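Local atomic coordinates of carbon monoxide oxidation system transcription regulator CooA-1 (Carboxydothermus hydrogenoformans, PDB entry 6CPB), a protein that probably acts as a heme-dependent, carbon monoxide-sensing transcription factor that binds DNA, this chain being its N-terminal heme domain. Residues 41-55 and 67-81. Sequence-based numbering, arbitrary orientation.
Sequences ERNLVFLVKSGRVRV and AILEAGDIFCTHTRA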
ATOM      1  N   GLU A  41      -4.063  18.329  -7.458  0.51 11.11           N
ATOM      2  CA  GLU A  41      -4.667  18.776  -6.206  0.51 11.63           C
ATOM      3  C   GLU A  41      -5.800  17.857  -5.765  0.51 12.25           C
ATOM      4  O   GLU A  41      -5.937  17.562  -4.572  0.51 14.25           O
ATOM      5  CB  GLU A  41      -5.173  20.208  -6.345  0.51 13.87           C
ATOM      6  CG  GLU A  41      -4.088  21.260  -6.241  0.51 18.23           C
ATOM      7  CD  GLU A  41      -4.654  22.660  -6.075  0.51 23.78           C
ATOM      8  OE1 GLU A  41      -5.894  22.801  -6.062  0.51 25.73           O
ATOM      9  OE2 GLU A  41      -3.864  23.619  -5.948  0.51 26.34           O
ATOM     10  N   ARG A  42      -6.638  17.418  -6.697  1.00 12.15           N
ATOM     11  CA  ARG A  42      -7.766  16.582  -6.324  1.00 13.20           C
ATOM     12  C   ARG A  42      -7.272  15.230  -5.833  1.00 12.86           C
ATOM     13  O   ARG A  42      -6.402  14.607  -6.457  1.00 13.18           O
ATOM     14  CB  ARG A  42      -8.712  16.423  -7.512  1.00 15.88           C
ATOM     15  CG  ARG A  42      -9.466  17.707  -7.849  1.00 23.73           C
ATOM     16  CD  ARG A  42     -10.963  17.510  -7.781  1.00 35.91           C
ATOM     17  NE  ARG A  42     -11.377  17.029  -6.467  1.00 43.67           N
ATOM     18  CZ  ARG A  42     -12.621  16.687  -6.151  1.00 49.75           C
ATOM     19  NH1 ARG A  42     -12.892  16.257  -4.927  1.00 51.40           N
ATOM     20  NH2 ARG A  42     -13.590  16.768  -7.052  1.00 51.54           N
ATOM     21  N   ASN A  43      -7.833  14.787  -4.716  1.00 13.28           N
ATOM     22  CA  ASN A  43      -7.518  13.495  -4.115  1.00 13.07           C
ATOM     23  C   ASN A  43      -8.516  12.487  -4.673  1.00 12.25           C
ATOM     24  O   ASN A  43      -9.700  12.496  -4.317  1.00 13.30           O
ATOM     25  CB  ASN A  43      -7.596  13.588  -2.595  1.00 14.42           C
ATOM     26  CG  ASN A  43      -6.997  12.385  -1.928  1.00 15.03           C
ATOM     27  OD1 ASN A  43      -6.860  11.336  -2.552  1.00 15.69           O
ATOM     28  ND2 ASN A  43      -6.615  12.527  -0.662  1.00 17.19           N
ATOM     29  N   LEU A  44      -8.044  11.653  -5.588  1.00 12.26           N
ATOM     30  CA  LEU A  44      -8.896  10.799  -6.389  1.00 13.07           C
ATOM     31  C   LEU A  44      -8.365   9.375  -6.377  1.00 11.26           C
ATOM     32  O   LEU A  44      -7.164   9.136  -6.211  1.00 12.16           O
ATOM     33  CB  LEU A  44      -8.886  11.263  -7.861  1.00 18.73           C
ATOM     34  CG  LEU A  44      -9.137  12.716  -8.218  1.00 21.20           C
ATOM     35  CD1 LEU A  44      -8.730  12.899  -9.676  1.00 19.43           C
ATOM     36  CD2 LEU A  44     -10.598  13.070  -7.995  1.00 22.82           C
ATOM     37  N   VAL A  45      -9.276   8.435  -6.599  1.00 11.14           N
ATOM     38  CA  VAL A  45      -8.960   7.035  -6.834  1.00 10.83           C
ATOM     39  C   VAL A  45      -9.335   6.727  -8.269  1.00 10.47           C
ATOM     40  O   VAL A  45     -10.406   7.133  -8.727  1.00 12.27           O
ATOM     41  CB  VAL A  45      -9.743   6.148  -5.851  1.00 12.41           C
ATOM     42  CG1 VAL A  45      -9.605   4.688  -6.199  1.00 13.64           C
ATOM     43  CG2 VAL A  45      -9.272   6.429  -4.431  1.00 13.16           C
ATOM     44  N   PHE A  46      -8.455   6.042  -8.987  1.00 10.62           N
ATOM     45  CA  PHE A  46      -8.730   5.691 -10.370  1.00 11.15           C
ATOM     46  C   PHE A  46      -8.439   4.226 -10.634  1.00 10.84           C
ATOM     47  O   PHE A  46      -7.497   3.653 -10.086  1.00 11.93           O
ATOM     48  CB  PHE A  46      -7.976   6.580 -11.366  1.00 11.92           C
ATOM     49  CG  PHE A  46      -6.499   6.323 -11.420  1.00 12.99           C
ATOM     50  CD1 PHE A  46      -5.640   6.973 -10.556  1.00 14.33           C
ATOM     51  CD2 PHE A  46      -5.972   5.414 -12.334  1.00 14.65           C
ATOM     52  CE1 PHE A  46      -4.264   6.719 -10.607  1.00 16.56           C
ATOM     53  CE2 PHE A  46      -4.620   5.157 -12.386  1.00 16.35           C
ATOM     54  CZ  PHE A  46      -3.764   5.808 -11.529  1.00 16.03           C
ATOM     55  N   LEU A  47      -9.266   3.652 -11.500  1.00 11.54           N
ATOM     56  CA  LEU A  47      -9.222   2.262 -11.914  1.00 11.71           C
ATOM     57  C   LEU A  47      -8.894   2.227 -13.406  1.00 10.91           C
ATOM     58  O   LEU A  47      -9.523   2.939 -14.188  1.00 11.78           O
ATOM     59  CB  LEU A  47     -10.620   1.662 -11.652  1.00 14.54           C
ATOM     60  CG  LEU A  47     -10.936   0.241 -12.077  1.00 16.86           C
ATOM     61  CD1 LEU A  47      -9.860  -0.748 -11.618  1.00 17.45           C
ATOM     62  CD2 LEU A  47     -12.298  -0.132 -11.506  1.00 19.63           C
ATOM     63  N   VAL A  48      -7.920   1.405 -13.795  1.00 10.82           N
ATOM     64  CA  VAL A  48      -7.616   1.212 -15.211  1.00 10.79           C
ATOM     65  C   VAL A  48      -8.670   0.281 -15.803  1.00 10.12           C
ATOM     66  O   VAL A  48      -8.703  -0.914 -15.502  1.00 11.94           O
ATOM     67  CB  VAL A  48      -6.204   0.656 -15.424  1.00 10.91           C
ATOM     68  CG1 VAL A  48      -5.910   0.549 -16.913  1.00 12.69           C
ATOM     69  CG2 VAL A  48      -5.169   1.535 -14.750  1.00 12.37           C
ATOM     70  N   LYS A  49      -9.547   0.834 -16.635  1.00 10.69           N
ATOM     71  CA  LYS A  49     -10.578   0.034 -17.284  1.00 11.47           C
ATOM     72  C   LYS A  49     -10.026  -0.717 -18.493  1.00 11.78           C
ATOM     73  O   LYS A  49     -10.357  -1.884 -18.719  1.00 13.12           O
ATOM     74  CB  LYS A  49     -11.736   0.948 -17.695  1.00 12.45           C
ATOM     75  CG  LYS A  49     -12.860   0.254 -18.442  1.00 15.14           C
ATOM     76  CD  LYS A  49     -14.015   1.203 -18.696  1.00 18.29           C
ATOM     77  CE  LYS A  49     -15.090   0.566 -19.561  1.00 23.70           C
ATOM     78  NZ  LYS A  49     -16.256   1.482 -19.680  1.00 29.07           N
ATOM     79  N   SER A  50      -9.186  -0.057 -19.279  1.00 10.96           N
ATOM     80  CA  SER A  50      -8.496  -0.683 -20.397  1.00 11.89           C
ATOM     81  C   SER A  50      -7.178   0.046 -20.587  1.00 11.19           C
ATOM     82  O   SER A  50      -7.058   1.228 -20.258  1.00 11.68           O
ATOM     83  CB  SER A  50      -9.335  -0.634 -21.676  1.00 13.92           C
ATOM     84  OG  SER A  50      -9.611   0.698 -22.045  1.00 14.93           O
ATOM     85  N   GLY A  51      -6.185  -0.665 -21.117  1.00 11.11           N
ATOM     86  CA  GLY A  51      -4.870  -0.094 -21.320  1.00 11.83           C
ATOM     87  C   GLY A  51      -3.905  -0.469 -20.222  1.00 10.89           C
ATOM     88  O   GLY A  51      -3.991  -1.551 -19.646  1.00 11.94           O
ATOM     89  N   ARG A  52      -2.939   0.403 -19.967  1.00 11.03           N
ATOM     90  CA  ARG A  52      -1.806   0.062 -19.117  1.00 10.76           C
ATOM     91  C   ARG A  52      -1.132   1.371 -18.753  1.00 10.32           C
ATOM     92  O   ARG A  52      -0.949   2.225 -19.627  1.00 11.15           O
ATOM     93  CB  ARG A  52      -0.848  -0.842 -19.891  1.00 11.81           C
ATOM     94  CG  ARG A  52       0.308  -1.371 -19.073  1.00 13.41           C
ATOM     95  CD  ARG A  52       1.016  -2.470 -19.834  1.00 16.44           C
ATOM     96  NE  ARG A  52       1.689  -1.912 -20.996  1.00 19.01           N
ATOM     97  CZ  ARG A  52       2.985  -2.026 -21.271  1.00 18.62           C
ATOM     98  NH1 ARG A  52       3.799  -2.716 -20.483  1.00 19.87           N
ATOM     99  NH2 ARG A  52       3.457  -1.451 -22.362  1.00 21.99           N
ATOM    100  N   VAL A  53      -0.781   1.541 -17.478  1.00 10.45           N
ATOM    101  CA  VAL A  53      -0.163   2.781 -17.029  1.00 10.74           C
ATOM    102  C   VAL A  53       1.095   2.492 -16.221  1.00 10.47           C
ATOM    103  O   VAL A  53       1.242   1.436 -15.601  1.00 13.03           O
ATOM    104  CB  VAL A  53      -1.124   3.689 -16.232  1.00 12.74           C
ATOM    105  CG1 VAL A  53      -2.391   3.978 -17.026  1.00 12.94           C
ATOM    106  CG2 VAL A  53      -1.463   3.085 -14.909  1.00 13.44           C
ATOM    107  N   ARG A  54       1.995   3.469 -16.228  1.00 10.08           N
ATOM    108  CA  ARG A  54       3.249   3.406 -15.503  1.00 10.23           C
ATOM    109  C   ARG A  54       3.208   4.421 -14.379  1.00 10.03           C
ATOM    110  O   ARG A  54       2.935   5.598 -14.618  1.00 11.08           O
ATOM    111  CB  ARG A  54       4.402   3.713 -16.466  1.00 11.74           C
ATOM    112  CG  ARG A  54       5.785   3.523 -15.875  1.00 12.36           C
ATOM    113  CD  ARG A  54       6.876   3.700 -16.916  1.00 14.16           C
ATOM    114  NE  ARG A  54       6.957   5.073 -17.412  1.00 14.29           N
ATOM    115  CZ  ARG A  54       7.829   5.989 -16.994  1.00 13.45           C
ATOM    116  NH1 ARG A  54       8.725   5.718 -16.056  1.00 12.18           N
ATOM    117  NH2 ARG A  54       7.812   7.198 -17.533  1.00 13.79           N
ATOM    118  N   VAL A  55       3.526   3.968 -13.173  1.00  9.85           N
ATOM    119  CA  VAL A  55       3.664   4.824 -12.003  1.00  9.65           C
ATOM    120  C   VAL A  55       5.154   5.048 -11.803  1.00  9.60           C
ATOM    121  O   VAL A  55       5.929   4.086 -11.804  1.00 10.59           O
ATOM    122  CB  VAL A  55       3.044   4.168 -10.759  1.00  9.76           C
ATOM    123  CG1 VAL A  55       3.147   5.089  -9.569  1.00 10.54           C
ATOM    124  CG2 VAL A  55       1.591   3.793 -11.017  1.00 10.83           C
ATOM    125  N   ALA A  67       5.966   1.002 -10.693  1.00 11.83           N
ATOM    126  CA  ALA A  67       5.145  -0.154 -11.018  1.00 12.89           C
ATOM    127  C   ALA A  67       4.482   0.103 -12.357  1.00 11.94           C
ATOM    128  O   ALA A  67       4.318   1.249 -12.771  1.00 12.48           O
ATOM    129  CB  ALA A  67       4.061  -0.431  -9.965  1.00 17.72           C
ATOM    130  N   ILE A  68       4.085  -0.982 -13.009  1.00 11.92           N
ATOM    131  CA  ILE A  68       3.244  -0.949 -14.197  1.00 12.13           C
ATOM    132  C   ILE A  68       1.908  -1.561 -13.808  1.00 11.75           C
ATOM    133  O   ILE A  68       1.858  -2.687 -13.291  1.00 13.90           O
ATOM    134  CB  ILE A  68       3.901  -1.692 -15.371  1.00 12.83           C
ATOM    135  CG1 ILE A  68       5.160  -0.945 -15.815  1.00 14.51           C
ATOM    136  CG2 ILE A  68       2.909  -1.804 -16.532  1.00 15.04           C
ATOM    137  CD1 ILE A  68       5.987  -1.689 -16.830  1.00 18.15           C
ATOM    138  N   LEU A  69       0.841  -0.786 -13.995  1.00 11.59           N
ATOM    139  CA  LEU A  69      -0.509  -1.196 -13.636  1.00 11.79           C
ATOM    140  C   LEU A  69      -1.263  -1.609 -14.882  1.00 11.51           C
ATOM    141  O   LEU A  69      -1.248  -0.901 -15.896  1.00 12.57           O
ATOM    142  CB  LEU A  69      -1.258  -0.060 -12.954  1.00 13.12           C
ATOM    143  CG  LEU A  69      -0.553   0.557 -11.754  1.00 17.76           C
ATOM    144  CD1 LEU A  69      -1.442   1.592 -11.132  1.00 20.33           C
ATOM    145  CD2 LEU A  69      -0.141  -0.497 -10.723  1.00 20.33           C
ATOM    146  N   GLU A  70      -1.912  -2.755 -14.800  1.00 11.82           N
ATOM    147  CA  GLU A  70      -2.644  -3.335 -15.907  1.00 12.19           C
ATOM    148  C   GLU A  70      -4.124  -2.993 -15.792  1.00 11.32           C
ATOM    149  O   GLU A  70      -4.607  -2.484 -14.771  1.00 11.33           O
ATOM    150  CB  GLU A  70      -2.472  -4.855 -15.914  1.00 14.64           C
ATOM    151  CG  GLU A  70      -1.031  -5.326 -15.857  1.00 19.97           C
ATOM    152  CD  GLU A  70      -0.255  -5.043 -17.140  1.00 21.62           C
ATOM    153  OE1 GLU A  70      -0.886  -4.875 -18.208  1.00 23.84           O
ATOM    154  OE2 GLU A  70       0.998  -4.988 -17.091  1.00 22.97           O
ATOM    155  N   ALA A  71      -4.864  -3.300 -16.852  1.00 12.24           N
ATOM    156  CA  ALA A  71      -6.310  -3.168 -16.790  1.00 11.95           C
ATOM    157  C   ALA A  71      -6.835  -4.009 -15.632  1.00 10.71           C
ATOM    158  O   ALA A  71      -6.463  -5.171 -15.479  1.00 11.69           O
ATOM    159  CB  ALA A  71      -6.925  -3.616 -18.117  1.00 13.20           C
ATOM    160  N   GLY A  72      -7.676  -3.393 -14.795  1.00 11.00           N
ATOM    161  CA  GLY A  72      -8.178  -4.016 -13.589  1.00 10.79           C
ATOM    162  C   GLY A  72      -7.410  -3.673 -12.339  1.00 10.40           C
ATOM    163  O   GLY A  72      -7.755  -4.185 -11.272  1.00 11.17           O
ATOM    164  N   ASP A  73      -6.395  -2.820 -12.432  1.00 10.57           N
ATOM    165  CA  ASP A  73      -5.676  -2.320 -11.267  1.00 10.01           C
ATOM    166  C   ASP A  73      -6.136  -0.911 -10.905  1.00 10.12           C
ATOM    167  O   ASP A  73      -6.539  -0.120 -11.765  1.00 11.78           O
ATOM    168  CB  ASP A  73      -4.161  -2.273 -11.509  1.00 10.49           C
ATOM    169  CG  ASP A  73      -3.495  -3.635 -11.463  1.00 12.39           C
ATOM    170  OD1 ASP A  73      -3.940  -4.520 -10.713  1.00 13.83           O
ATOM    171  OD2 ASP A  73      -2.454  -3.794 -12.156  1.00 13.82           O
ATOM    172  N   ILE A  74      -6.049  -0.602  -9.612  1.00 10.12           N
ATOM    173  CA  ILE A  74      -6.526   0.656  -9.047  1.00 10.71           C
ATOM    174  C   ILE A  74      -5.392   1.360  -8.309  1.00 10.43           C
ATOM    175  O   ILE A  74      -4.503   0.719  -7.745  1.00 11.61           O
ATOM    176  CB  ILE A  74      -7.734   0.350  -8.117  1.00 11.55           C
ATOM    177  CG1 ILE A  74      -8.617   1.578  -7.878  1.00 12.32           C
ATOM    178  CG2 ILE A  74      -7.297  -0.251  -6.808  1.00 13.05           C
ATOM    179  CD1 ILE A  74      -9.952   1.230  -7.248  1.00 14.46           C
ATOM    180  N   PHE A  75      -5.427   2.689  -8.313  1.00 10.62           N
ATOM    181  CA  PHE A  75      -4.418   3.507  -7.633  1.00 10.63           C
ATOM    182  C   PHE A  75      -5.063   4.858  -7.301  1.00 10.62           C
ATOM    183  O   PHE A  75      -6.290   4.992  -7.342  1.00 11.48           O
ATOM    184  CB  PHE A  75      -3.123   3.536  -8.468  1.00 11.32           C
ATOM    185  CG  PHE A  75      -1.939   4.213  -7.790  1.00 11.19           C
ATOM    186  CD1 PHE A  75      -1.591   3.941  -6.471  1.00 12.48           C
ATOM    187  CD2 PHE A  75      -1.182   5.129  -8.494  1.00 11.74           C
ATOM    188  CE1 PHE A  75      -0.525   4.594  -5.873  1.00 12.20           C
ATOM    189  CE2 PHE A  75      -0.110   5.764  -7.909  1.00 13.02           C
ATOM    190  CZ  PHE A  75       0.224   5.489  -6.599  1.00 12.61           C
ATOM    191  N   CYS A  76      -4.257   5.857  -6.941  1.00 11.44           N
ATOM    192  CA  CYS A  76      -4.810   7.096  -6.438  0.72 10.08           C
ATOM    193  C   CYS A  76      -3.785   8.208  -6.583  1.00 12.01           C
ATOM    194  O   CYS A  76      -2.580   7.966  -6.727  1.00 14.12           O
ATOM    195  CB  CYS A  76      -5.200   6.938  -4.974  0.72 10.42           C
ATOM    196  SG  CYS A  76      -3.853   6.294  -3.942  0.72 13.81           S
ATOM    197  N   THR A  77      -4.288   9.436  -6.535  1.00 11.74           N
ATOM    198  CA  THR A  77      -3.433  10.608  -6.467  1.00 11.09           C
ATOM    199  C   THR A  77      -3.054  10.860  -5.006  1.00 10.87           C
ATOM    200  O   THR A  77      -3.313  10.035  -4.125  1.00 12.48           O
ATOM    201  CB  THR A  77      -4.116  11.805  -7.112  1.00 11.91           C
ATOM    202  OG1 THR A  77      -5.268  12.132  -6.331  1.00 12.15           O
ATOM    203  CG2 THR A  77      -4.509  11.523  -8.549  1.00 12.85           C
ATOM    204  N   HIS A  78      -2.413  11.994  -4.731  1.00 11.84           N
ATOM    205  CA  HIS A  78      -1.942  12.314  -3.383  1.00 12.69           C
ATOM    206  C   HIS A  78      -0.950  11.278  -2.863  1.00 13.45           C
ATOM    207  O   HIS A  78      -0.841  11.038  -1.659  1.00 17.10           O
ATOM    208  CB  HIS A  78      -3.099  12.526  -2.406  1.00 13.94           C
ATOM    209  CG  HIS A  78      -3.729  13.876  -2.515  1.00 13.73           C
ATOM    210  ND1 HIS A  78      -4.003  14.654  -1.413  1.00 15.69           N
ATOM    211  CD2 HIS A  78      -4.137  14.589  -3.591  1.00 13.78           C
ATOM    212  CE1 HIS A  78      -4.554  15.787  -1.804  1.00 16.86           C
ATOM    213  NE2 HIS A  78      -4.641  15.776  -3.122  1.00 14.87           N
ATOM    214  N   THR A  79      -0.202  10.662  -3.773  0.51 12.84           N
ATOM    215  CA  THR A  79       0.797   9.662  -3.414  0.51 13.58           C
ATOM    216  C   THR A  79       2.170   9.999  -3.994  0.51 12.61           C
ATOM    217  O   THR A  79       3.010   9.104  -4.156  0.51 13.89           O
ATOM    218  CB  THR A  79       0.317   8.280  -3.856  0.51 16.04           C
ATOM    219  OG1 THR A  79      -0.016   8.323  -5.250  0.51 21.74           O
ATOM    220  CG2 THR A  79      -0.919   7.868  -3.053  0.51 17.73           C
ATOM    221  N   ARG A  80       2.406  11.274  -4.304  1.00 12.60           N
ATOM    222  CA  ARG A  80       3.730  11.780  -4.669  1.00 12.61           C
ATOM    223  C   ARG A  80       4.289  11.137  -5.937  1.00 12.76           C
ATOM    224  O   ARG A  80       5.503  11.129  -6.155  1.00 15.10           O
ATOM    225  CB  ARG A  80       4.725  11.696  -3.506  1.00 15.68           C
ATOM    226  CG  ARG A  80       4.274  12.457  -2.275  1.00 19.47           C
ATOM    227  CD  ARG A  80       5.366  12.469  -1.222  1.00 29.68           C
ATOM    228  NE  ARG A  80       4.814  12.527   0.130  1.00 46.77           N
ATOM    229  CZ  ARG A  80       4.768  13.604   0.910  1.00 59.72           C
ATOM    230  NH1 ARG A  80       5.253  14.770   0.505  1.00 64.24           N
ATOM    231  NH2 ARG A  80       4.232  13.505   2.120  1.00 65.95           N
ATOM    232  N   ALA A  81       3.418  10.656  -6.817  1.00 13.20           N
ATOM    233  CA  ALA A  81       3.834   9.899  -7.988  1.00 12.13           C
ATOM    234  C   ALA A  81       3.281  10.506  -9.271  1.00 11.36           C
ATOM    235  O   ALA A  81       2.236  11.167  -9.280  1.00 12.04           O
ATOM    236  CB  ALA A  81       3.354   8.457  -7.878  1.00 15.04           C
TER
HETATM  237  O   HOH W   1      -5.230   9.224  -2.250  1.00 18.77           O
HETATM  238  O   HOH W   2      -3.373  -4.153 -19.250  1.00 17.38           O
HETATM  239  O   HOH W   3       3.536  -4.645 -18.688  1.00 36.86           O
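His78 NE2 gives its proton to Glu41 O at 2.6 Å in a nearly straight bond (168°), the oxygen near the ring plane but the donor above the carbonyl plane. The ring's rotation is fixed by Asn43, whose CB stands 3.6 Å over its centre, with the amide stacked 15° from parallel. Water joins Asn43 OD1 to Thr77 O. A leucine in place of His78 has no ring nitrogen, and would probably leave Glu41 O without this donor and Asn43 without its flat stacking partner. Thr77 suits the strand end because its hydroxyl works both ways: with OG1 between backbone N and carbonyl carbon (chi1 65°), it donates to Arg42 O, on a lone pair at 2.7 Å, and accepts from Leu44 N at 2.9 Å. Thr77 N returns a bond to Leu44 O, and antiparallel bonds continue through Phe46 and Phe75 to Val48, whose N and O are satisfied by Asp73 O and Gly72 N. Gly72 fits the type II turn 70-73 because its positive phi would jam a CB against the preceding carbonyl; Asp73 OD2 accepts from Glu70 N, while OD1 is salt-bridged to Lys115 and hydrogen-bonded to Asn112. Water bridges Gly51 O, Ala71 N and Glu70 OE1. Beyond the turn, Val53 pairs with Leu69 and Val55 with Ala67. Beta-branched Val55 fills the interior, setting CG1 3.7 Å from Phe75 CE2 and CG2 against Leu69 CD1. Paired strands thus run between sheets, as in the cyclic nucleotide-binding beta-roll, carrying His78, an axial heme-iron ligand in this protein, though no heme is bound to this chain here.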